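PDB 6OFT: probable zinc protease PqqL from Escherichia coli, which probably acts as a zinc-dependent endopeptidase of the M16 family in the periplasm, the chain here being the first half of the protein. Local coordinates for residues I38-L43 against A229-W234; A155-L160 against R165-E170. All coordinates share one frame; numbering follows the deposited sequence.

In the fold
From the N terminus, the chain leaves strand 31-38 of the six-stranded mixed sheet and enters 38-43, which contact 1 later joins to 229-234, closing a loop of 185 residues. Nested inside that loop, contact 2 folds 165-170 back on the end of helix 148-160 across only four residues. Contact 1 thus ties the first sheet to the loop leading into strand 242-248 of the second. Although their centres are about 17 Å apart, the contacts touch: Ser-42 OG hydrogen-bonds to Arg-169 O, Leu-43 O to Arg-165 NE, and Trp-234 meets Arg-165 in a cation-pi contact.

Contact 1: I38-L43 against A229-W234; sequences IHTGSL and AENRVW
Thr-40 and Asn-231 mark the nearest backbone approach between 38-43 and 229-234, their CA atoms 7.1 Å apart. The touching parts of these two loop segments run in the same general sense, 39° apart. No backbone hydrogen bond joins them; side chains of 229-234 meet both side chain and backbone of 38-43. This is structural packing that joins the loop after strand 31-38, in the M16 peptidase domain, to the loop leading to strand 242-248; the Thr-40 side chain lies about 11 Å from those of the predicted zinc ligand His-54 and the predicted proton acceptor Glu-57.

The polar pair is a single hydrogen bond from Thr-40 OG1 to Asn-231 OD1, 2.8 Å long. The hydroxyl lies in the carbonyl plane of the amide, on a lone pair of OD1, with a C=O...donor angle of 121°. On Thr-40 the hydroxyl stands anti to the carbonyl carbon (chi1 -59°), a torsion that presents OG1 rather than CG2 to the asparagine. Asn-198 secures the same pair from a third loop: its ND2 bonds Thr-40 OG1, while its OD1 takes the amide nitrogen of Asn-231. Both ends of the Asn-231 amide are therefore engaged, which should fix its rotation.

Farther along, Trp-234 brings the six-membered end of its indole to Leu-43, with CH2 3.5 Å from the leucine O; that oxygen also accepts from Arg-165 NE, and Arg-165 makes a cation-pi contact with the ring. Leu-43 CB adds a looser apolar touch, 4.3 Å from Trp-234 CZ3.

Trp-193 of helix 183-193 packs against both Thr-40 and Asn-231, and Thr-40 O accepts a bond from Thr-96 at the start of strand 96-103. His-39 is turned to Thr-200 of strand 199-205, leaving 38-43 held between the neighbouring strands of the first sheet.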
ATOM      1  N   ILE A  38      -8.671   7.449  10.407  1.00 20.20           N
ATOM      2  CA  ILE A  38      -7.971   8.575  11.023  1.00 20.97           C
ATOM      3  C   ILE A  38      -6.842   8.865  10.062  1.00 24.44           C
ATOM      4  O   ILE A  38      -6.044   7.972   9.799  1.00 22.89           O
ATOM      5  CB  ILE A  38      -7.431   8.258  12.461  1.00 23.35           C
ATOM      6  CG1 ILE A  38      -8.467   7.480  13.349  1.00 23.01           C
ATOM      7  CG2 ILE A  38      -6.895   9.517  13.154  1.00 24.73           C
ATOM      8  CD1 ILE A  38      -9.847   8.096  13.612  1.00 25.16           C
ATOM      9  N   HIS A  39      -6.738  10.105   9.575  1.00 22.67           N
ATOM     10  CA  HIS A  39      -5.708  10.471   8.593  1.00 22.61           C
ATOM     11  C   HIS A  39      -4.336  10.735   9.217  1.00 25.94           C
ATOM     12  O   HIS A  39      -3.578  11.598   8.729  1.00 24.96           O
ATOM     13  CB  HIS A  39      -6.182  11.649   7.731  1.00 23.59           C
ATOM     14  CG  HIS A  39      -7.365  11.321   6.869  1.00 27.02           C
ATOM     15  ND1 HIS A  39      -7.224  11.096   5.515  1.00 29.15           N
ATOM     16  CD2 HIS A  39      -8.673  11.207   7.199  1.00 29.11           C
ATOM     17  CE1 HIS A  39      -8.445  10.851   5.059  1.00 28.88           C
ATOM     18  NE2 HIS A  39      -9.349  10.908   6.039  1.00 29.09           N
ATOM     19  N   THR A  40      -4.018   9.979  10.296  1.00 20.79           N
ATOM     20  CA  THR A  40      -2.762  10.080  11.036  1.00 19.99           C
ATOM     21  C   THR A  40      -2.336   8.681  11.457  1.00 25.19           C
ATOM     22  O   THR A  40      -3.150   7.924  12.008  1.00 24.97           O
ATOM     23  CB  THR A  40      -2.919  10.971  12.291  1.00 24.08           C
ATOM     24  OG1 THR A  40      -3.337  12.279  11.922  1.00 21.86           O
ATOM     25  CG2 THR A  40      -1.628  11.046  13.143  1.00 21.02           C
ATOM     26  N   GLY A  41      -1.067   8.380  11.191  1.00 20.61           N
ATOM     27  CA  GLY A  41      -0.379   7.158  11.576  1.00 19.65           C
ATOM     28  C   GLY A  41       0.887   7.474  12.359  1.00 24.07           C
ATOM     29  O   GLY A  41       0.962   8.491  13.046  1.00 24.53           O
ATOM     30  N   SER A  42       1.896   6.615  12.253  1.00 21.15           N
ATOM     31  CA  SER A  42       3.166   6.764  12.964  1.00 21.84           C
ATOM     32  C   SER A  42       4.019   7.938  12.489  1.00 26.79           C
ATOM     33  O   SER A  42       4.841   8.395  13.270  1.00 27.67           O
ATOM     34  CB  SER A  42       3.973   5.474  12.883  1.00 22.57           C
ATOM     35  OG  SER A  42       4.220   5.159  11.523  1.00 22.55           O
ATOM     36  N   LEU A  43       3.866   8.415  11.218  1.00 23.63           N
ATOM     37  CA  LEU A  43       4.712   9.520  10.719  1.00 22.99           C
ATOM     38  C   LEU A  43       4.667  10.758  11.622  1.00 28.20           C
ATOM     39  O   LEU A  43       5.690  11.409  11.824  1.00 28.77           O
ATOM     40  CB  LEU A  43       4.376   9.937   9.270  1.00 21.87           C
ATOM     41  CG  LEU A  43       4.613   8.943   8.121  1.00 24.63           C
ATOM     42  CD1 LEU A  43       4.104   9.496   6.828  1.00 24.00           C
ATOM     43  CD2 LEU A  43       6.058   8.572   7.969  1.00 25.79           C
ATOM     44  N   ALA A 229      -4.538  18.720  15.015  1.00 29.05           N
ATOM     45  CA  ALA A 229      -3.279  19.391  14.645  1.00 29.97           C
ATOM     46  C   ALA A 229      -3.065  19.125  13.148  1.00 34.61           C
ATOM     47  O   ALA A 229      -3.636  18.165  12.622  1.00 34.71           O
ATOM     48  CB  ALA A 229      -2.118  18.813  15.440  1.00 30.52           C
ATOM     49  N   GLU A 230      -2.290  19.969  12.451  1.00 32.08           N
ATOM     50  CA  GLU A 230      -2.070  19.734  11.025  1.00 32.39           C
ATOM     51  C   GLU A 230      -1.074  18.604  10.800  1.00 33.98           C
ATOM     52  O   GLU A 230      -0.061  18.530  11.498  1.00 33.36           O
ATOM     53  CB  GLU A 230      -1.679  21.022  10.264  1.00 35.12           C
ATOM     54  CG  GLU A 230      -0.359  21.659  10.677  1.00 54.15           C
ATOM     55  CD  GLU A 230       0.188  22.715   9.732  1.00 83.72           C
ATOM     56  OE1 GLU A 230       1.411  22.685   9.462  1.00 79.45           O
ATOM     57  OE2 GLU A 230      -0.599  23.573   9.269  1.00 79.51           O
ATOM     58  N   ASN A 231      -1.379  17.704   9.860  1.00 29.69           N
ATOM     59  CA  ASN A 231      -0.475  16.602   9.524  1.00 29.21           C
ATOM     60  C   ASN A 231       0.687  17.194   8.756  1.00 33.69           C
ATOM     61  O   ASN A 231       0.465  17.886   7.766  1.00 33.42           O
ATOM     62  CB  ASN A 231      -1.178  15.528   8.686  1.00 26.06           C
ATOM     63  CG  ASN A 231      -2.079  14.631   9.496  1.00 37.28           C
ATOM     64  OD1 ASN A 231      -1.622  13.785  10.282  1.00 29.12           O
ATOM     65  ND2 ASN A 231      -3.381  14.796   9.319  1.00 25.78           N
ATOM     66  N   ARG A 232       1.912  16.989   9.253  1.00 30.86           N
ATOM     67  CA  ARG A 232       3.116  17.509   8.601  1.00 30.96           C
ATOM     68  C   ARG A 232       3.487  16.602   7.438  1.00 34.55           C
ATOM     69  O   ARG A 232       3.083  15.432   7.414  1.00 34.16           O
ATOM     70  CB  ARG A 232       4.276  17.613   9.596  1.00 32.08           C
ATOM     71  CG  ARG A 232       4.083  18.678  10.671  1.00 44.22           C
ATOM     72  CD  ARG A 232       4.962  18.413  11.878  1.00 58.81           C
ATOM     73  NE  ARG A 232       6.382  18.653  11.604  1.00 74.10           N
ATOM     74  CZ  ARG A 232       7.374  18.330  12.429  1.00 90.07           C
ATOM     75  NH1 ARG A 232       7.116  17.736  13.589  1.00 75.52           N
ATOM     76  NH2 ARG A 232       8.632  18.590  12.097  1.00 78.34           N
ATOM     77  N   VAL A 233       4.213  17.148   6.453  1.00 30.26           N
ATOM     78  CA  VAL A 233       4.664  16.415   5.268  1.00 30.06           C
ATOM     79  C   VAL A 233       6.184  16.561   5.212  1.00 33.32           C
ATOM     80  O   VAL A 233       6.702  17.668   5.395  1.00 33.33           O
ATOM     81  CB  VAL A 233       3.948  16.880   3.950  1.00 34.46           C
ATOM     82  CG1 VAL A 233       4.470  16.135   2.726  1.00 34.03           C
ATOM     83  CG2 VAL A 233       2.431  16.701   4.049  1.00 34.33           C
ATOM     84  N   TRP A 234       6.891  15.436   5.038  1.00 28.48           N
ATOM     85  CA  TRP A 234       8.347  15.404   4.916  1.00 28.46           C
ATOM     86  C   TRP A 234       8.719  15.000   3.469  1.00 32.06           C
ATOM     87  O   TRP A 234       8.634  13.812   3.117  1.00 30.96           O
ATOM     88  CB  TRP A 234       8.982  14.449   5.941  1.00 26.83           C
ATOM     89  CG  TRP A 234       8.871  14.910   7.365  1.00 27.85           C
ATOM     90  CD1 TRP A 234       9.794  15.627   8.071  1.00 31.14           C
ATOM     91  CD2 TRP A 234       7.758  14.703   8.250  1.00 27.39           C
ATOM     92  NE1 TRP A 234       9.333  15.865   9.346  1.00 30.39           N
ATOM     93  CE2 TRP A 234       8.087  15.304   9.483  1.00 31.51           C
ATOM     94  CE3 TRP A 234       6.525  14.032   8.127  1.00 27.76           C
ATOM     95  CZ2 TRP A 234       7.212  15.286  10.580  1.00 30.88           C
ATOM     96  CZ3 TRP A 234       5.674  13.990   9.222  1.00 29.14           C
ATOM     97  CH2 TRP A 234       6.033  14.584  10.440  1.00 30.10           C
TER

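Contact 2: A155-L160 against R165-E170; sequences ARRPFL and RNLDRE
Arg-157 reaches from the kinked last turns of helix 148-160 to residues 165-167, whose backbone angles are helical, the backbones coming nearest at Pro-158 and Leu-167, with 7.2 Å between their CA atoms. The arrangement is a helix followed by a chain reversal through a four-residue connection, in which an arginine binds backbone carbonyls of the returning chain, within the M16 peptidase region.

The arginine runs extended from CG to NE, enough to carry its guanidinium across the gap. NH1 gives a nearly straight bond of 2.6 Å to Leu-167 O (N-H...acceptor angle 177°), lying in the carbonyl plane on a lone pair. NH2 makes a weak, bent bond to Asn-166 O and is also hydrogen-bonded to Tyr-93 OH, outside the two segments. Glu-170 lends its aliphatic part, CB lying 3.6 Å from Arg-157 NH2, while its carboxylate remains apart from the guanidinium. A leucine here would remove both N-H donors and is likely to leave the carbonyls of Asn-166 and Leu-167 without these mates.

In Leu-167, CG lies opposite the backbone N (chi1 177°) and CD1 is sent toward the helix at Pro-158 CA (4.1 Å), beside Arg-157 NH1 (3.9 Å).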
ATOM      1  N   ALA A 155      16.419  -5.633   6.516  1.00 27.63           N
ATOM      2  CA  ALA A 155      17.700  -5.578   5.790  1.00 27.58           C
ATOM      3  C   ALA A 155      17.638  -4.637   4.568  1.00 29.28           C
ATOM      4  O   ALA A 155      18.608  -3.927   4.297  1.00 27.63           O
ATOM      5  CB  ALA A 155      18.129  -6.972   5.354  1.00 28.61           C
ATOM      6  N   ARG A 156      16.504  -4.650   3.831  1.00 25.52           N
ATOM      7  CA  ARG A 156      16.265  -3.812   2.646  1.00 23.83           C
ATOM      8  C   ARG A 156      15.999  -2.357   3.021  1.00 26.79           C
ATOM      9  O   ARG A 156      16.294  -1.449   2.234  1.00 24.70           O
ATOM     10  CB  ARG A 156      15.049  -4.365   1.881  1.00 23.05           C
ATOM     11  CG  ARG A 156      14.793  -3.728   0.503  1.00 24.51           C
ATOM     12  CD  ARG A 156      13.680  -4.415  -0.262  1.00 23.26           C
ATOM     13  NE  ARG A 156      14.083  -5.759  -0.684  1.00 27.30           N
ATOM     14  CZ  ARG A 156      13.392  -6.864  -0.435  1.00 38.45           C
ATOM     15  NH1 ARG A 156      12.240  -6.803   0.220  1.00 29.61           N
ATOM     16  NH2 ARG A 156      13.845  -8.041  -0.843  1.00 27.52           N
ATOM     17  N   ARG A 157      15.373  -2.151   4.205  1.00 24.84           N
ATOM     18  CA  ARG A 157      14.887  -0.884   4.750  1.00 23.87           C
ATOM     19  C   ARG A 157      15.823   0.311   4.592  1.00 26.23           C
ATOM     20  O   ARG A 157      15.341   1.313   4.059  1.00 25.37           O
ATOM     21  CB  ARG A 157      14.493  -1.045   6.227  1.00 27.55           C
ATOM     22  CG  ARG A 157      13.257  -0.289   6.574  1.00 34.16           C
ATOM     23  CD  ARG A 157      12.735  -0.648   7.940  1.00 34.92           C
ATOM     24  NE  ARG A 157      11.576   0.189   8.231  1.00 31.81           N
ATOM     25  CZ  ARG A 157      11.662   1.398   8.760  1.00 40.91           C
ATOM     26  NH1 ARG A 157      12.839   1.888   9.115  1.00 34.92           N
ATOM     27  NH2 ARG A 157      10.569   2.120   8.959  1.00 28.11           N
ATOM     28  N   PRO A 158      17.124   0.282   5.024  1.00 24.10           N
ATOM     29  CA  PRO A 158      17.968   1.483   4.875  1.00 23.97           C
ATOM     30  C   PRO A 158      18.193   1.913   3.427  1.00 27.22           C
ATOM     31  O   PRO A 158      18.397   3.099   3.162  1.00 28.59           O
ATOM     32  CB  PRO A 158      19.279   1.076   5.558  1.00 25.95           C
ATOM     33  CG  PRO A 158      18.900  -0.041   6.466  1.00 30.36           C
ATOM     34  CD  PRO A 158      17.879  -0.791   5.713  1.00 25.71           C
ATOM     35  N   PHE A 159      18.178   0.945   2.504  1.00 22.39           N
ATOM     36  CA  PHE A 159      18.370   1.158   1.073  1.00 21.61           C
ATOM     37  C   PHE A 159      17.102   1.743   0.464  1.00 25.29           C
ATOM     38  O   PHE A 159      17.142   2.793  -0.192  1.00 22.47           O
ATOM     39  CB  PHE A 159      18.755  -0.162   0.362  1.00 22.75           C
ATOM     40  CG  PHE A 159      20.039  -0.789   0.866  1.00 24.09           C
ATOM     41  CD1 PHE A 159      20.036  -1.622   1.983  1.00 25.56           C
ATOM     42  CD2 PHE A 159      21.255  -0.523   0.242  1.00 24.21           C
ATOM     43  CE1 PHE A 159      21.233  -2.166   2.476  1.00 26.41           C
ATOM     44  CE2 PHE A 159      22.447  -1.061   0.741  1.00 26.74           C
ATOM     45  CZ  PHE A 159      22.429  -1.880   1.852  1.00 24.51           C
ATOM     46  N   LEU A 160      15.979   1.072   0.721  1.00 23.16           N
ATOM     47  CA  LEU A 160      14.669   1.436   0.198  1.00 23.81           C
ATOM     48  C   LEU A 160      14.132   2.754   0.761  1.00 27.45           C
ATOM     49  O   LEU A 160      13.585   3.552  -0.003  1.00 27.73           O
ATOM     50  CB  LEU A 160      13.691   0.274   0.491  1.00 24.01           C
ATOM     51  CG  LEU A 160      12.407   0.140  -0.341  1.00 28.20           C
ATOM     52  CD1 LEU A 160      12.702   0.041  -1.840  1.00 27.77           C
ATOM     53  CD2 LEU A 160      11.649  -1.101   0.085  1.00 28.92           C
ATOM     54  N   ARG A 165      10.770  10.093   6.034  1.00 24.57           N
ATOM     55  CA  ARG A 165      10.388  10.174   7.450  1.00 25.00           C
ATOM     56  C   ARG A 165      10.010   8.731   7.927  1.00 27.54           C
ATOM     57  O   ARG A 165      10.221   8.390   9.093  1.00 26.72           O
ATOM     58  CB  ARG A 165       9.227  11.176   7.630  1.00 25.60           C
ATOM     59  CG  ARG A 165       8.547  11.176   8.992  1.00 28.93           C
ATOM     60  CD  ARG A 165       9.383  11.739  10.122  1.00 29.37           C
ATOM     61  NE  ARG A 165       8.506  12.063  11.239  1.00 27.86           N
ATOM     62  CZ  ARG A 165       8.826  12.858  12.252  1.00 36.90           C
ATOM     63  NH1 ARG A 165      10.034  13.407  12.319  1.00 28.01           N
ATOM     64  NH2 ARG A 165       7.938  13.122  13.197  1.00 25.75           N
ATOM     65  N   ASN A 166       9.503   7.894   6.983  1.00 22.14           N
ATOM     66  CA  ASN A 166       9.131   6.480   7.146  1.00 21.78           C
ATOM     67  C   ASN A 166      10.267   5.655   7.742  1.00 27.22           C
ATOM     68  O   ASN A 166      10.006   4.723   8.512  1.00 27.35           O
ATOM     69  CB  ASN A 166       8.720   5.880   5.782  1.00 19.17           C
ATOM     70  CG  ASN A 166       7.568   6.607   5.144  1.00 26.92           C
ATOM     71  OD1 ASN A 166       7.687   7.763   4.750  1.00 22.26           O
ATOM     72  ND2 ASN A 166       6.413   5.958   5.048  1.00 15.38           N
ATOM     73  N   LEU A 167      11.532   5.990   7.384  1.00 23.21           N
ATOM     74  CA  LEU A 167      12.711   5.286   7.896  1.00 22.62           C
ATOM     75  C   LEU A 167      12.755   5.344   9.443  1.00 28.37           C
ATOM     76  O   LEU A 167      13.007   4.340  10.092  1.00 28.66           O
ATOM     77  CB  LEU A 167      14.002   5.872   7.268  1.00 22.26           C
ATOM     78  CG  LEU A 167      15.372   5.305   7.750  1.00 26.77           C
ATOM     79  CD1 LEU A 167      15.610   3.874   7.229  1.00 26.55           C
ATOM     80  CD2 LEU A 167      16.527   6.220   7.317  1.00 27.21           C
ATOM     81  N   ASP A 168      12.454   6.501  10.013  1.00 26.82           N
ATOM     82  CA  ASP A 168      12.491   6.740  11.458  1.00 28.22           C
ATOM     83  C   ASP A 168      11.156   6.490  12.198  1.00 30.99           C
ATOM     84  O   ASP A 168      11.076   6.748  13.407  1.00 29.57           O
ATOM     85  CB  ASP A 168      12.943   8.196  11.685  1.00 31.31           C
ATOM     86  CG  ASP A 168      14.335   8.467  11.136  1.00 47.86           C
ATOM     87  OD1 ASP A 168      15.300   7.883  11.662  1.00 48.26           O
ATOM     88  OD2 ASP A 168      14.451   9.253  10.168  1.00 56.89           O
ATOM     89  N   ARG A 169      10.115   6.033  11.475  1.00 28.18           N
ATOM     90  CA  ARG A 169       8.769   5.890  12.025  1.00 27.45           C
ATOM     91  C   ARG A 169       8.053   4.563  11.712  1.00 32.53           C
ATOM     92  O   ARG A 169       6.873   4.582  11.349  1.00 32.09           O
ATOM     93  CB  ARG A 169       7.892   7.087  11.590  1.00 24.61           C
ATOM     94  CG  ARG A 169       8.307   8.454  12.173  1.00 26.67           C
ATOM     95  CD  ARG A 169       8.232   8.457  13.699  1.00 22.62           C
ATOM     96  NE  ARG A 169       8.553   9.754  14.296  1.00 31.60           N
ATOM     97  CZ  ARG A 169       9.780  10.152  14.613  1.00 41.49           C
ATOM     98  NH1 ARG A 169      10.824   9.375  14.357  1.00 25.72           N
ATOM     99  NH2 ARG A 169       9.973  11.336  15.180  1.00 31.41           N
ATOM    100  N   GLU A 170       8.714   3.413  11.953  1.00 29.85           N
ATOM    101  CA  GLU A 170       8.068   2.099  11.781  1.00 29.74           C
ATOM    102  C   GLU A 170       6.874   2.029  12.785  1.00 33.57           C
ATOM    103  O   GLU A 170       7.055   2.389  13.957  1.00 32.85           O
ATOM    104  CB  GLU A 170       9.062   0.960  12.041  1.00 31.60           C
ATOM    105  CG  GLU A 170       8.723  -0.320  11.298  1.00 44.96           C
ATOM    106  CD  GLU A 170       9.263  -1.601  11.911  1.00 72.52           C
ATOM    107  OE1 GLU A 170      10.295  -1.547  12.619  1.00 66.77           O
ATOM    108  OE2 GLU A 170       8.650  -2.667  11.678  1.00 74.14           O
TER